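Long-range contact in myosin-I heavy chain (Dictyostelium discoideum, PDB 5EJR), which is an actin-based motor with ATPase activity that acts in the early steps of phagocytosis and in adhesion, here represented by its C-terminal MyTH4-FERM tail domain: residues 419-431 against 489-501. Numbering follows the deposited sequence.
Sequences LFGCTLFNIQQKE and FTTDEHSSIASVY. With EDO (1,2-ethanediol), chain D; EDO (1,2-ethanediol), chain H; EDO (1,2-ethanediol), chain E.
Phe-425 projects from strand 423-428 into a hollow on helix 494-505, the C-terminal helix that caps the PTB/PH-like lobe of the FERM domain, lined by its N-cap residue Glu-493, Ser-496, Ile-497 and Val-500. Ile-497 sets CG1 over the centre of the Phe-425 ring, 3.6 Å from the centroid and 4° off the normal, a CH-pi contact, the two side chains sliding past each other in opposite directions. Val-500 CG2 and the Glu-493 carboxylate meet the ring edge, the carboxylate plane turned 68° from the ring. With CG anti to the carbonyl carbon (chi1 -63°), the ring drops from the strand into this recess. Cutting Phe-425 back to an alanine is likely to leave a gap under the strand and Ile-497 CG1 without its aromatic face. At one end, Thr-423 and Val-500 meet tip to tip, Thr-423 CB to Val-500 CG1 3.9 Å. Toward the other, Ile-427 CG2 fits against Phe-489 CB and the Thr-491 side chain, while a single antiparallel hydrogen-bonded bridge joins the lobe's two sheets: Gln-428 N donates to Thr-490 O at 3.0 Å, and the return bond from Thr-490 N is weak. Two waters fill the polar seam: one links Asn-426 N to Glu-493 OE1, and the second, donating to Asn-426 O and Glu-493 OE1, accepts from Thr-491 OG1 at 2.7 Å.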
loop_
_atom_site.group_PDB
_atom_site.type_symbol
_atom_site.label_atom_id
_atom_site.label_comp_id
_atom_site.label_asym_id
_atom_site.label_seq_id
_atom_site.Cartn_x
_atom_site.Cartn_y
_atom_site.Cartn_z
ATOM N N LEU A 419 -26.633 -5.111 0.513
ATOM C CA LEU A 419 -25.196 -4.846 0.501
ATOM C C LEU A 419 -24.628 -4.824 -0.936
ATOM O O LEU A 419 -23.453 -4.506 -1.105
ATOM C CB LEU A 419 -24.446 -5.899 1.336
ATOM C CG LEU A 419 -24.618 -5.874 2.872
ATOM C CD1 LEU A 419 -23.922 -7.048 3.489
ATOM C CD2 LEU A 419 -24.069 -4.592 3.489
ATOM N N PHE A 420 -25.439 -5.181 -1.960
ATOM C CA PHE A 420 -24.945 -5.192 -3.333
ATOM C C PHE A 420 -24.522 -3.774 -3.746
ATOM O O PHE A 420 -25.285 -2.832 -3.572
ATOM C CB PHE A 420 -26.009 -5.744 -4.310
ATOM C CG PHE A 420 -25.501 -5.779 -5.735
ATOM C CD1 PHE A 420 -24.742 -6.847 -6.190
ATOM C CD2 PHE A 420 -25.692 -4.693 -6.585
ATOM C CE1 PHE A 420 -24.221 -6.850 -7.488
ATOM C CE2 PHE A 420 -25.139 -4.670 -7.863
ATOM C CZ PHE A 420 -24.411 -5.754 -8.315
ATOM N N GLY A 421 -23.321 -3.638 -4.293
ATOM C CA GLY A 421 -22.835 -2.338 -4.766
ATOM C C GLY A 421 -22.255 -1.445 -3.686
ATOM O O GLY A 421 -21.856 -0.324 -3.981
ATOM N N CYS A 422 -22.159 -1.948 -2.431
ATOM C CA CYS A 422 -21.620 -1.204 -1.276
ATOM C C CYS A 422 -20.152 -1.473 -1.096
ATOM O O CYS A 422 -19.747 -2.638 -1.198
ATOM C CB CYS A 422 -22.359 -1.611 0.002
ATOM S SG CYS A 422 -24.047 -1.007 0.123
ATOM N N THR A 423 -19.368 -0.439 -0.716
ATOM C CA THR A 423 -17.986 -0.627 -0.266
ATOM C C THR A 423 -18.092 -0.661 1.279
ATOM O O THR A 423 -18.671 0.251 1.884
ATOM C CB THR A 423 -17.001 0.419 -0.825
ATOM O OG1 THR A 423 -16.946 0.296 -2.241
ATOM C CG2 THR A 423 -15.571 0.234 -0.289
ATOM N N LEU A 424 -17.566 -1.723 1.906
ATOM C CA LEU A 424 -17.669 -1.914 3.365
ATOM C C LEU A 424 -16.391 -1.627 4.122
ATOM O O LEU A 424 -15.309 -1.962 3.664
ATOM C CB LEU A 424 -18.182 -3.337 3.714
ATOM C CG LEU A 424 -19.429 -3.841 2.981
ATOM C CD1 LEU A 424 -19.643 -5.338 3.235
ATOM C CD2 LEU A 424 -20.643 -3.092 3.385
ATOM N N PHE A 425 -16.516 -0.963 5.269
ATOM C CA PHE A 425 -15.367 -0.650 6.121
ATOM C C PHE A 425 -15.711 -1.094 7.542
ATOM O O PHE A 425 -16.801 -0.795 8.017
ATOM C CB PHE A 425 -15.089 0.882 6.127
ATOM C CG PHE A 425 -14.703 1.469 4.789
ATOM C CD1 PHE A 425 -13.387 1.418 4.342
ATOM C CD2 PHE A 425 -15.665 2.032 3.956
ATOM C CE1 PHE A 425 -13.035 1.936 3.093
ATOM C CE2 PHE A 425 -15.311 2.566 2.716
ATOM C CZ PHE A 425 -14.003 2.503 2.284
ATOM N N ASN A 426 -14.804 -1.783 8.231
ATOM C CA ASN A 426 -15.047 -2.164 9.639
ATOM C C ASN A 426 -14.964 -0.945 10.534
ATOM O O ASN A 426 -13.971 -0.226 10.488
ATOM C CB ASN A 426 -14.047 -3.231 10.123
ATOM C CG ASN A 426 -14.076 -4.522 9.342
ATOM O OD1 ASN A 426 -13.041 -5.068 8.969
ATOM N ND2 ASN A 426 -15.257 -5.025 9.055
ATOM N N ILE A 427 -16.026 -0.673 11.300
ATOM C CA ILE A 427 -16.051 0.465 12.230
ATOM C C ILE A 427 -16.340 0.008 13.652
ATOM O O ILE A 427 -16.998 -1.019 13.847
ATOM C CB ILE A 427 -16.989 1.638 11.811
ATOM C CG1 ILE A 427 -18.462 1.186 11.685
ATOM C CG2 ILE A 427 -16.491 2.358 10.558
ATOM C CD1 ILE A 427 -19.322 1.802 12.658
ATOM N N GLN A 428 -15.894 0.814 14.632
ATOM C CA GLN A 428 -16.134 0.594 16.060
ATOM C C GLN A 428 -17.105 1.665 16.547
ATOM O O GLN A 428 -16.943 2.845 16.231
ATOM C CB GLN A 428 -14.819 0.620 16.859
ATOM C CG GLN A 428 -13.848 -0.500 16.494
ATOM C CD GLN A 428 -14.011 -1.738 17.344
ATOM O OE1 GLN A 428 -14.231 -1.678 18.563
ATOM N NE2 GLN A 428 -13.827 -2.896 16.730
ATOM N N GLN A 429 -18.132 1.237 17.278
ATOM C CA GLN A 429 -19.215 2.066 17.798
ATOM C C GLN A 429 -19.461 1.803 19.287
ATOM O O GLN A 429 -19.222 0.693 19.764
ATOM C CB GLN A 429 -20.504 1.698 17.056
ATOM C CG GLN A 429 -20.905 2.648 15.947
ATOM C CD GLN A 429 -22.327 2.374 15.523
ATOM O OE1 GLN A 429 -22.786 1.218 15.472
ATOM N NE2 GLN A 429 -23.077 3.445 15.273
ATOM N N LYS A 430 -19.992 2.805 20.002
ATOM C CA LYS A 430 -20.379 2.637 21.408
ATOM C C LYS A 430 -21.847 2.171 21.442
ATOM O O LYS A 430 -22.300 1.637 22.459
ATOM C CB LYS A 430 -20.143 3.915 22.231
ATOM C CG LYS A 430 -18.671 4.155 22.568
ATOM C CD LYS A 430 -18.505 5.406 23.402
ATOM C CE LYS A 430 -17.064 5.795 23.613
ATOM N NZ LYS A 430 -16.950 7.089 24.342
ATOM N N GLU A 431 -22.558 2.334 20.295
ATOM C CA GLU A 431 -23.945 1.921 20.037
ATOM C C GLU A 431 -23.954 0.450 19.605
ATOM O O GLU A 431 -22.894 -0.104 19.317
ATOM C CB GLU A 431 -24.545 2.751 18.886
ATOM C CG GLU A 431 -24.701 4.234 19.156
ATOM C CD GLU A 431 -25.193 5.006 17.947
ATOM O OE1 GLU A 431 -24.361 5.673 17.289
ATOM O OE2 GLU A 431 -26.403 4.917 17.638
ATOM N N PHE A 489 -17.732 7.941 13.363
ATOM C CA PHE A 489 -17.457 6.502 13.334
ATOM C C PHE A 489 -15.976 6.256 13.540
ATOM O O PHE A 489 -15.145 6.933 12.931
ATOM C CB PHE A 489 -17.915 5.896 11.992
ATOM C CG PHE A 489 -19.191 6.475 11.422
ATOM C CD1 PHE A 489 -20.428 5.958 11.779
ATOM C CD2 PHE A 489 -19.154 7.543 10.531
ATOM C CE1 PHE A 489 -21.607 6.488 11.236
ATOM C CE2 PHE A 489 -20.331 8.079 9.998
ATOM C CZ PHE A 489 -21.548 7.538 10.342
ATOM N N THR A 490 -15.641 5.302 14.405
ATOM C CA THR A 490 -14.247 4.988 14.731
ATOM C C THR A 490 -13.677 4.069 13.696
ATOM O O THR A 490 -14.198 2.971 13.497
ATOM C CB THR A 490 -14.139 4.481 16.190
ATOM O OG1 THR A 490 -14.607 5.519 17.058
ATOM C CG2 THR A 490 -12.727 4.043 16.576
ATOM N N THR A 491 -12.593 4.528 13.028
ATOM C CA THR A 491 -11.892 3.840 11.942
ATOM C C THR A 491 -10.618 4.588 11.596
ATOM O O THR A 491 -10.635 5.826 11.547
ATOM C CB THR A 491 -12.787 3.733 10.650
ATOM O OG1 THR A 491 -11.974 3.359 9.540
ATOM C CG2 THR A 491 -13.520 5.038 10.288
ATOM N N ASP A 492 -9.555 3.849 11.227
ATOM C CA ASP A 492 -8.305 4.475 10.785
ATOM C C ASP A 492 -8.227 4.539 9.250
ATOM O O ASP A 492 -7.185 4.905 8.708
ATOM C CB ASP A 492 -7.093 3.695 11.333
ATOM C CG ASP A 492 -6.997 2.245 10.853
ATOM O OD1 ASP A 492 -7.990 1.737 10.270
ATOM O OD2 ASP A 492 -5.934 1.616 11.073
ATOM N N GLU A 493 -9.311 4.167 8.542
ATOM C CA GLU A 493 -9.258 4.152 7.086
ATOM C C GLU A 493 -9.724 5.464 6.435
ATOM O O GLU A 493 -10.334 5.441 5.359
ATOM C CB GLU A 493 -10.021 2.944 6.527
ATOM C CG GLU A 493 -9.354 1.610 6.819
ATOM C CD GLU A 493 -10.188 0.445 6.306
ATOM O OE1 GLU A 493 -10.829 -0.223 7.145
ATOM O OE2 GLU A 493 -10.265 0.241 5.073
ATOM N N HIS A 494 -9.341 6.613 7.017
ATOM C CA HIS A 494 -9.719 7.908 6.434
ATOM C C HIS A 494 -9.392 8.021 4.954
ATOM O O HIS A 494 -10.190 8.542 4.199
ATOM C CB HIS A 494 -9.082 9.105 7.190
ATOM C CG HIS A 494 -7.600 9.002 7.338
ATOM N ND1 HIS A 494 -6.745 9.560 6.409
ATOM C CD2 HIS A 494 -6.872 8.420 8.319
ATOM C CE1 HIS A 494 -5.522 9.317 6.867
ATOM N NE2 HIS A 494 -5.554 8.612 8.007
ATOM N N SER A 495 -8.232 7.544 4.544
ATOM C CA SER A 495 -7.818 7.708 3.153
ATOM C C SER A 495 -8.721 6.952 2.121
ATOM O O SER A 495 -9.177 7.540 1.127
ATOM C CB SER A 495 -6.345 7.345 2.992
ATOM O OG SER A 495 -5.951 7.754 1.690
ATOM N N SER A 496 -8.983 5.679 2.369
ATOM C CA SER A 496 -9.880 4.876 1.517
ATOM C C SER A 496 -11.312 5.399 1.625
ATOM O O SER A 496 -12.018 5.474 0.620
ATOM C CB SER A 496 -9.856 3.422 1.969
ATOM O OG SER A 496 -8.603 2.848 1.664
ATOM N N ILE A 497 -11.750 5.751 2.830
ATOM C CA ILE A 497 -13.125 6.258 3.018
ATOM C C ILE A 497 -13.337 7.545 2.251
ATOM O O ILE A 497 -14.365 7.686 1.602
ATOM C CB ILE A 497 -13.517 6.415 4.512
ATOM C CG1 ILE A 497 -13.562 5.044 5.188
ATOM C CG2 ILE A 497 -14.893 7.119 4.631
ATOM C CD1 ILE A 497 -13.575 5.101 6.686
ATOM N N ALA A 498 -12.353 8.486 2.303
ATOM C CA ALA A 498 -12.484 9.754 1.562
ATOM C C ALA A 498 -12.585 9.500 0.045
ATOM O O ALA A 498 -13.399 10.109 -0.620
ATOM C CB ALA A 498 -11.286 10.651 1.858
ATOM N N SER A 499 -11.765 8.598 -0.498
ATOM C CA SER A 499 -11.791 8.295 -1.928
ATOM C C SER A 499 -13.175 7.689 -2.358
ATOM O O SER A 499 -13.768 8.137 -3.342
ATOM C CB SER A 499 -10.629 7.362 -2.279
ATOM O OG SER A 499 -10.938 6.515 -3.376
ATOM N N VAL A 500 -13.685 6.694 -1.607
ATOM C CA VAL A 500 -14.989 6.066 -1.912
ATOM C C VAL A 500 -16.120 7.078 -1.728
ATOM O O VAL A 500 -16.964 7.231 -2.618
ATOM C CB VAL A 500 -15.196 4.775 -1.080
ATOM C CG1 VAL A 500 -16.612 4.232 -1.241
ATOM C CG2 VAL A 500 -14.174 3.726 -1.483
ATOM N N TYR A 501 -16.158 7.764 -0.572
ATOM C CA TYR A 501 -17.177 8.790 -0.352
ATOM C C TYR A 501 -17.110 9.896 -1.472
ATOM O O TYR A 501 -18.134 10.213 -2.052
ATOM C CB TYR A 501 -17.056 9.430 1.061
ATOM C CG TYR A 501 -18.110 10.493 1.304
ATOM C CD1 TYR A 501 -17.922 11.801 0.871
ATOM C CD2 TYR A 501 -19.329 10.171 1.893
ATOM C CE1 TYR A 501 -18.920 12.761 1.017
ATOM C CE2 TYR A 501 -20.323 11.127 2.059
ATOM C CZ TYR A 501 -20.119 12.419 1.606
ATOM O OH TYR A 501 -21.085 13.380 1.787
HETATM C C1 EDO D . -8.608 11.599 4.270
HETATM O O1 EDO D . -7.260 11.171 4.173
HETATM C C2 EDO D . -8.733 13.063 3.800
HETATM O O2 EDO D . -8.301 13.187 2.453
HETATM C C1 EDO H . -21.414 -6.207 -5.384
HETATM O O1 EDO H . -21.120 -5.691 -4.104
HETATM C C2 EDO H . -20.197 -6.472 -6.323
HETATM O O2 EDO H . -18.986 -6.833 -5.684
HETATM C C1 EDO E . -11.211 2.896 -3.636
HETATM O O1 EDO E . -10.593 1.863 -4.411
HETATM C C2 EDO E . -10.192 3.463 -2.573
HETATM O O2 EDO E . -9.316 4.355 -3.251
HETATM O O HOH W 1 -12.494 -2.382 6.874
HETATM O O HOH W 2 -11.766 0.712 9.406
#